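Aldo-keto reductase AKR2E4 (Bombyx mori, PDB 3WCZ) reduces 3-dehydroecdysone and certain other carbonyl compounds with NADPH as the hydride source, and may take part in the regulation of moulting. Local coordinates at residues Y206-R215 / K290-S298. Residues are numbered along the deposited sequence; the frame is centred on the assembly and turned at random.
Sequences YSPFGFVVSR and KNHRVIDIS. With NAP (NADP nicotinamide-adenine-dinucleotide phosphate), chain B; EDO (1,2-ethanediol), chain E; EDO (1,2-ethanediol), chain F.
Gly210 and Val294 bring the two backbones closest, 6.3 Å between their CA atoms, where a type I turn from Ser207 to Gly210 meets the irregular C-terminal loop 290-298. Val294 drives its two methyls in different directions. Val294 CG2 lies over a face of the Phe211 ring, 4.0 Å from its centroid, as a CH-pi contact, while Val294 CG1 sits against a face of the Arg215 guanidinium, 3.6 Å from its CZ. Phe211 also turns its edge to the face of His292 in a T-shaped pair, with planes at 61°. Further in, Ile295 CG1 packs obliquely 3.6 Å from CE1 of Tyr206. This is the cofactor-binding end of an aldo-keto reductase TIM barrel: Tyr206, at the close of strand 202-206, stacks one ring face on the nicotinamide of NADP, the classic pairing of the family, and its hydroxyl is hydrogen-bonded to Asn159 ND2. Arg215 binds both phosphates of the pyrophosphate, NH1 to O2N of NADP at 2.9 Å and NH2 to O2A. Bent at chi2 (-65°), its chain returns toward the turn, and NE and NH2 both hold Gly210 O, which fixes the guanidinium plane. A leucine in place of Arg215 would probably leave the pyrophosphate without this cationic partner and the Gly210 carbonyl without its two donors. Beside the guanidinium, Ser207 OG donates to the same O2N at 2.9 Å, and Glu182 receives the backbone N-H groups of Val294 and Ile295.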
loop_
_atom_site.group_PDB
_atom_site.type_symbol
_atom_site.label_atom_id
_atom_site.label_comp_id
_atom_site.label_asym_id
_atom_site.label_seq_id
_atom_site.Cartn_x
_atom_site.Cartn_y
_atom_site.Cartn_z
ATOM N N TYR A 206 -2.992 2.766 -2.393
ATOM C CA TYR A 206 -1.752 3.499 -2.564
ATOM C C TYR A 206 -1.962 4.848 -3.260
ATOM O O TYR A 206 -3.008 5.103 -3.833
ATOM C CB TYR A 206 -0.688 2.626 -3.220
ATOM C CG TYR A 206 -0.738 2.316 -4.687
ATOM C CD1 TYR A 206 -0.544 3.292 -5.659
ATOM C CD2 TYR A 206 -0.843 1.000 -5.105
ATOM C CE1 TYR A 206 -0.477 2.963 -7.009
ATOM C CE2 TYR A 206 -0.792 0.668 -6.445
ATOM C CZ TYR A 206 -0.577 1.648 -7.382
ATOM O OH TYR A 206 -0.484 1.362 -8.712
ATOM N N SER A 207 -0.931 5.689 -3.156
ATOM C CA SER A 207 -0.965 7.091 -3.589
ATOM C C SER A 207 -2.283 7.741 -3.193
ATOM O O SER A 207 -2.975 8.318 -4.018
ATOM C CB SER A 207 -0.704 7.207 -5.097
ATOM O OG SER A 207 0.561 6.675 -5.483
ATOM N N PRO A 208 -2.627 7.643 -1.908
ATOM C CA PRO A 208 -3.943 8.094 -1.444
ATOM C C PRO A 208 -4.186 9.602 -1.596
ATOM O O PRO A 208 -5.353 10.008 -1.620
ATOM C CB PRO A 208 -3.941 7.715 0.032
ATOM C CG PRO A 208 -2.510 7.749 0.427
ATOM C CD PRO A 208 -1.795 7.171 -0.791
ATOM N N PHE A 209 -3.132 10.419 -1.695
ATOM C CA PHE A 209 -3.337 11.852 -1.849
ATOM C C PHE A 209 -3.530 12.261 -3.305
ATOM O O PHE A 209 -3.827 13.444 -3.582
ATOM C CB PHE A 209 -2.205 12.633 -1.194
ATOM C CG PHE A 209 -2.133 12.441 0.302
ATOM C CD1 PHE A 209 -3.205 12.789 1.115
ATOM C CD2 PHE A 209 -1.019 11.899 0.890
ATOM C CE1 PHE A 209 -3.111 12.615 2.490
ATOM C CE2 PHE A 209 -0.910 11.758 2.232
ATOM C CZ PHE A 209 -1.952 12.102 3.039
ATOM N N GLY A 210 -3.400 11.335 -4.247
ATOM C CA GLY A 210 -3.692 11.642 -5.638
ATOM C C GLY A 210 -2.864 12.821 -6.123
ATOM O O GLY A 210 -1.705 12.956 -5.773
ATOM N N PHE A 211 -3.470 13.682 -6.925
ATOM C CA PHE A 211 -2.795 14.874 -7.426
ATOM C C PHE A 211 -3.100 16.090 -6.561
ATOM O O PHE A 211 -2.815 17.230 -6.964
ATOM C CB PHE A 211 -3.182 15.147 -8.895
ATOM C CG PHE A 211 -2.658 14.134 -9.863
ATOM C CD1 PHE A 211 -1.371 14.254 -10.372
ATOM C CD2 PHE A 211 -3.438 13.068 -10.290
ATOM C CE1 PHE A 211 -0.873 13.331 -11.265
ATOM C CE2 PHE A 211 -2.944 12.134 -11.193
ATOM C CZ PHE A 211 -1.675 12.281 -11.686
ATOM N N VAL A 212 -3.633 15.893 -5.364
ATOM C CA VAL A 212 -3.838 17.008 -4.445
ATOM C C VAL A 212 -2.503 17.468 -3.875
ATOM O O VAL A 212 -2.343 18.647 -3.511
ATOM C CB VAL A 212 -4.798 16.647 -3.319
ATOM C CG1 VAL A 212 -5.095 17.882 -2.471
ATOM C CG2 VAL A 212 -6.095 16.086 -3.891
ATOM N N VAL A 213 -1.530 16.572 -3.843
ATOM C CA VAL A 213 -0.146 16.893 -3.501
ATOM C C VAL A 213 0.668 16.929 -4.792
ATOM O O VAL A 213 0.272 16.370 -5.818
ATOM C CB VAL A 213 0.476 15.838 -2.533
ATOM C CG1 VAL A 213 -0.276 15.823 -1.248
ATOM C CG2 VAL A 213 0.523 14.417 -3.177
ATOM N N SER A 214 1.832 17.574 -4.749
ATOM C CA SER A 214 2.644 17.718 -5.948
ATOM C C SER A 214 3.175 16.380 -6.456
ATOM O O SER A 214 3.657 15.563 -5.664
ATOM C CB SER A 214 3.820 18.655 -5.666
ATOM O OG SER A 214 4.592 18.799 -6.849
ATOM N N ARG A 215 3.089 16.155 -7.763
ATOM C CA ARG A 215 3.654 14.977 -8.398
ATOM C C ARG A 215 4.750 15.348 -9.409
ATOM O O ARG A 215 5.103 14.544 -10.268
ATOM C CB ARG A 215 2.560 14.167 -9.092
ATOM C CG ARG A 215 1.480 13.689 -8.120
ATOM C CD ARG A 215 2.058 12.717 -7.107
ATOM N NE ARG A 215 1.001 12.282 -6.198
ATOM C CZ ARG A 215 1.116 11.291 -5.313
ATOM N NH1 ARG A 215 2.253 10.638 -5.197
ATOM N NH2 ARG A 215 0.081 10.960 -4.554
ATOM N N LYS A 290 -11.365 10.637 -12.598
ATOM C CA LYS A 290 -10.978 10.802 -13.993
ATOM C C LYS A 290 -10.313 9.533 -14.520
ATOM O O LYS A 290 -9.839 9.517 -15.655
ATOM C CB LYS A 290 -9.963 11.944 -14.112
ATOM C CG LYS A 290 -10.495 13.301 -13.768
ATOM C CD LYS A 290 -11.459 13.741 -14.807
ATOM C CE LYS A 290 -11.806 15.225 -14.631
ATOM N NZ LYS A 290 -12.744 15.682 -15.693
ATOM N N ASN A 291 -10.230 8.490 -13.698
ATOM C CA ASN A 291 -9.418 7.302 -14.031
ATOM C C ASN A 291 -8.039 7.732 -14.498
ATOM O O ASN A 291 -7.471 7.180 -15.458
ATOM C CB ASN A 291 -10.103 6.439 -15.084
ATOM C CG ASN A 291 -11.521 6.074 -14.680
ATOM O OD1 ASN A 291 -11.769 5.508 -13.617
ATOM N ND2 ASN A 291 -12.476 6.429 -15.522
ATOM N N HIS A 292 -7.462 8.688 -13.794
ATOM C CA HIS A 292 -6.169 9.237 -14.139
ATOM C C HIS A 292 -5.204 8.803 -13.054
ATOM O O HIS A 292 -5.296 9.259 -11.914
ATOM C CB HIS A 292 -6.279 10.761 -14.215
ATOM C CG HIS A 292 -5.024 11.468 -14.632
ATOM N ND1 HIS A 292 -5.055 12.724 -15.206
ATOM C CD2 HIS A 292 -3.715 11.122 -14.570
ATOM C CE1 HIS A 292 -3.827 13.113 -15.479
ATOM N NE2 HIS A 292 -2.992 12.161 -15.108
ATOM N N ARG A 293 -4.268 7.938 -13.422
ATOM C CA ARG A 293 -3.354 7.338 -12.469
ATOM C C ARG A 293 -2.173 8.223 -12.162
ATOM O O ARG A 293 -1.530 8.767 -13.065
ATOM C CB ARG A 293 -2.870 5.980 -12.963
ATOM C CG ARG A 293 -3.963 4.969 -13.175
ATOM C CD ARG A 293 -3.436 3.757 -13.953
ATOM N NE ARG A 293 -4.471 2.782 -14.249
ATOM C CZ ARG A 293 -4.883 1.846 -13.408
ATOM N NH1 ARG A 293 -4.364 1.727 -12.202
ATOM N NH2 ARG A 293 -5.850 1.029 -13.793
ATOM N N VAL A 294 -1.874 8.377 -10.881
ATOM C CA VAL A 294 -0.605 8.908 -10.421
ATOM C C VAL A 294 0.552 8.020 -10.874
ATOM O O VAL A 294 1.595 8.511 -11.295
ATOM C CB VAL A 294 -0.574 9.034 -8.880
ATOM C CG1 VAL A 294 0.818 9.379 -8.369
ATOM C CG2 VAL A 294 -1.557 10.088 -8.423
ATOM N N ILE A 295 0.368 6.709 -10.768
ATOM C CA ILE A 295 1.427 5.748 -11.113
ATOM C C ILE A 295 1.186 5.232 -12.527
ATOM O O ILE A 295 0.271 4.458 -12.789
ATOM C CB ILE A 295 1.515 4.588 -10.062
ATOM C CG1 ILE A 295 1.797 5.160 -8.659
ATOM C CG2 ILE A 295 2.556 3.550 -10.464
ATOM C CD1 ILE A 295 3.110 5.917 -8.494
ATOM N N ASP A 296 2.018 5.727 -13.427
ATOM C CA ASP A 296 1.912 5.450 -14.851
ATOM C C ASP A 296 2.964 4.402 -15.222
ATOM O O ASP A 296 4.166 4.643 -15.134
ATOM C CB ASP A 296 2.121 6.777 -15.589
ATOM C CG ASP A 296 2.151 6.643 -17.099
ATOM O OD1 ASP A 296 1.886 5.559 -17.624
ATOM O OD2 ASP A 296 2.442 7.664 -17.765
ATOM N N ILE A 297 2.515 3.218 -15.603
ATOM C CA ILE A 297 3.435 2.168 -16.040
ATOM C C ILE A 297 3.242 1.841 -17.530
ATOM O O ILE A 297 3.480 0.736 -17.978
ATOM C CB ILE A 297 3.309 0.894 -15.191
ATOM C CG1 ILE A 297 1.852 0.414 -15.158
ATOM C CG2 ILE A 297 3.818 1.163 -13.770
ATOM C CD1 ILE A 297 1.710 -1.054 -14.839
ATOM N N SER A 298 2.854 2.840 -18.307
ATOM C CA SER A 298 2.434 2.591 -19.684
ATOM C C SER A 298 3.558 2.137 -20.607
ATOM O O SER A 298 3.279 1.576 -21.663
ATOM C CB SER A 298 1.720 3.818 -20.268
ATOM O OG SER A 298 2.501 4.978 -20.164
HETATM P PA NAP B . 1.175 9.715 -1.158
HETATM O O1A NAP B . 1.103 9.154 0.201
HETATM O O2A NAP B . 0.100 9.601 -2.125
HETATM O O5B NAP B . 1.672 11.194 -1.185
HETATM C C5B NAP B . 2.804 11.592 -0.472
HETATM C C4B NAP B . 3.080 13.087 -0.530
HETATM O O4B NAP B . 2.086 13.788 0.242
HETATM C C3B NAP B . 4.405 13.533 -0.045
HETATM O O3B NAP B . 4.819 14.585 -0.883
HETATM C C2B NAP B . 4.126 13.982 1.308
HETATM O O2B NAP B . 5.049 14.928 1.811
HETATM C C1B NAP B . 2.747 14.576 1.203
HETATM N N9A NAP B . 1.922 14.533 2.392
HETATM C C8A NAP B . 1.827 13.494 3.247
HETATM N N7A NAP B . 0.907 13.709 4.165
HETATM C C5A NAP B . 0.370 14.946 3.922
HETATM C C6A NAP B . -0.625 15.704 4.547
HETATM N N6A NAP B . -1.315 15.302 5.695
HETATM N N1A NAP B . -0.892 16.907 4.009
HETATM C C2A NAP B . -0.252 17.336 2.922
HETATM N N3A NAP B . 0.700 16.631 2.287
HETATM C C4A NAP B . 1.000 15.423 2.787
HETATM O O3 NAP B . 2.505 9.065 -1.818
HETATM P PN NAP B . 2.939 7.766 -2.631
HETATM O O1N NAP B . 4.333 7.499 -2.196
HETATM O O2N NAP B . 2.659 8.013 -4.071
HETATM O O5D NAP B . 1.978 6.585 -2.176
HETATM C C5D NAP B . 1.953 6.150 -0.858
HETATM C C4D NAP B . 2.577 4.771 -0.604
HETATM O O4D NAP B . 1.864 3.750 -1.278
HETATM C C3D NAP B . 3.975 4.610 -1.109
HETATM O O3D NAP B . 4.921 5.325 -0.340
HETATM C C2D NAP B . 4.122 3.171 -1.105
HETATM O O2D NAP B . 4.278 2.687 0.199
HETATM C C1D NAP B . 2.794 2.743 -1.691
HETATM N N1N NAP B . 2.688 2.581 -3.146
HETATM C C2N NAP B . 2.602 1.350 -3.683
HETATM C C3N NAP B . 2.485 1.200 -5.042
HETATM C C7N NAP B . 2.345 -0.185 -5.550
HETATM O O7N NAP B . 1.929 -1.127 -4.833
HETATM N N7N NAP B . 2.550 -0.358 -6.872
HETATM C C4N NAP B . 2.529 2.311 -5.906
HETATM C C5N NAP B . 2.602 3.591 -5.340
HETATM C C6N NAP B . 2.679 3.673 -3.956
HETATM P P2B NAP B . 5.836 14.716 3.191
HETATM O O1X NAP B . 6.763 15.945 3.259
HETATM O O2X NAP B . 4.855 14.749 4.280
HETATM O O3X NAP B . 6.592 13.415 3.079
HETATM C C1 EDO E . -15.335 4.318 -14.056
HETATM O O1 EDO E . -15.365 5.719 -14.432
HETATM C C2 EDO E . -16.440 3.959 -13.067
HETATM O O2 EDO E . -16.266 4.676 -11.827
HETATM C C1 EDO F . -5.797 -2.123 -11.127
HETATM O O1 EDO F . -6.064 -0.741 -11.421
HETATM C C2 EDO F . -4.466 -2.514 -11.691
HETATM O O2 EDO F . -3.439 -1.604 -11.268
HETATM O O HOH W 1 -3.564 0.489 -9.339
#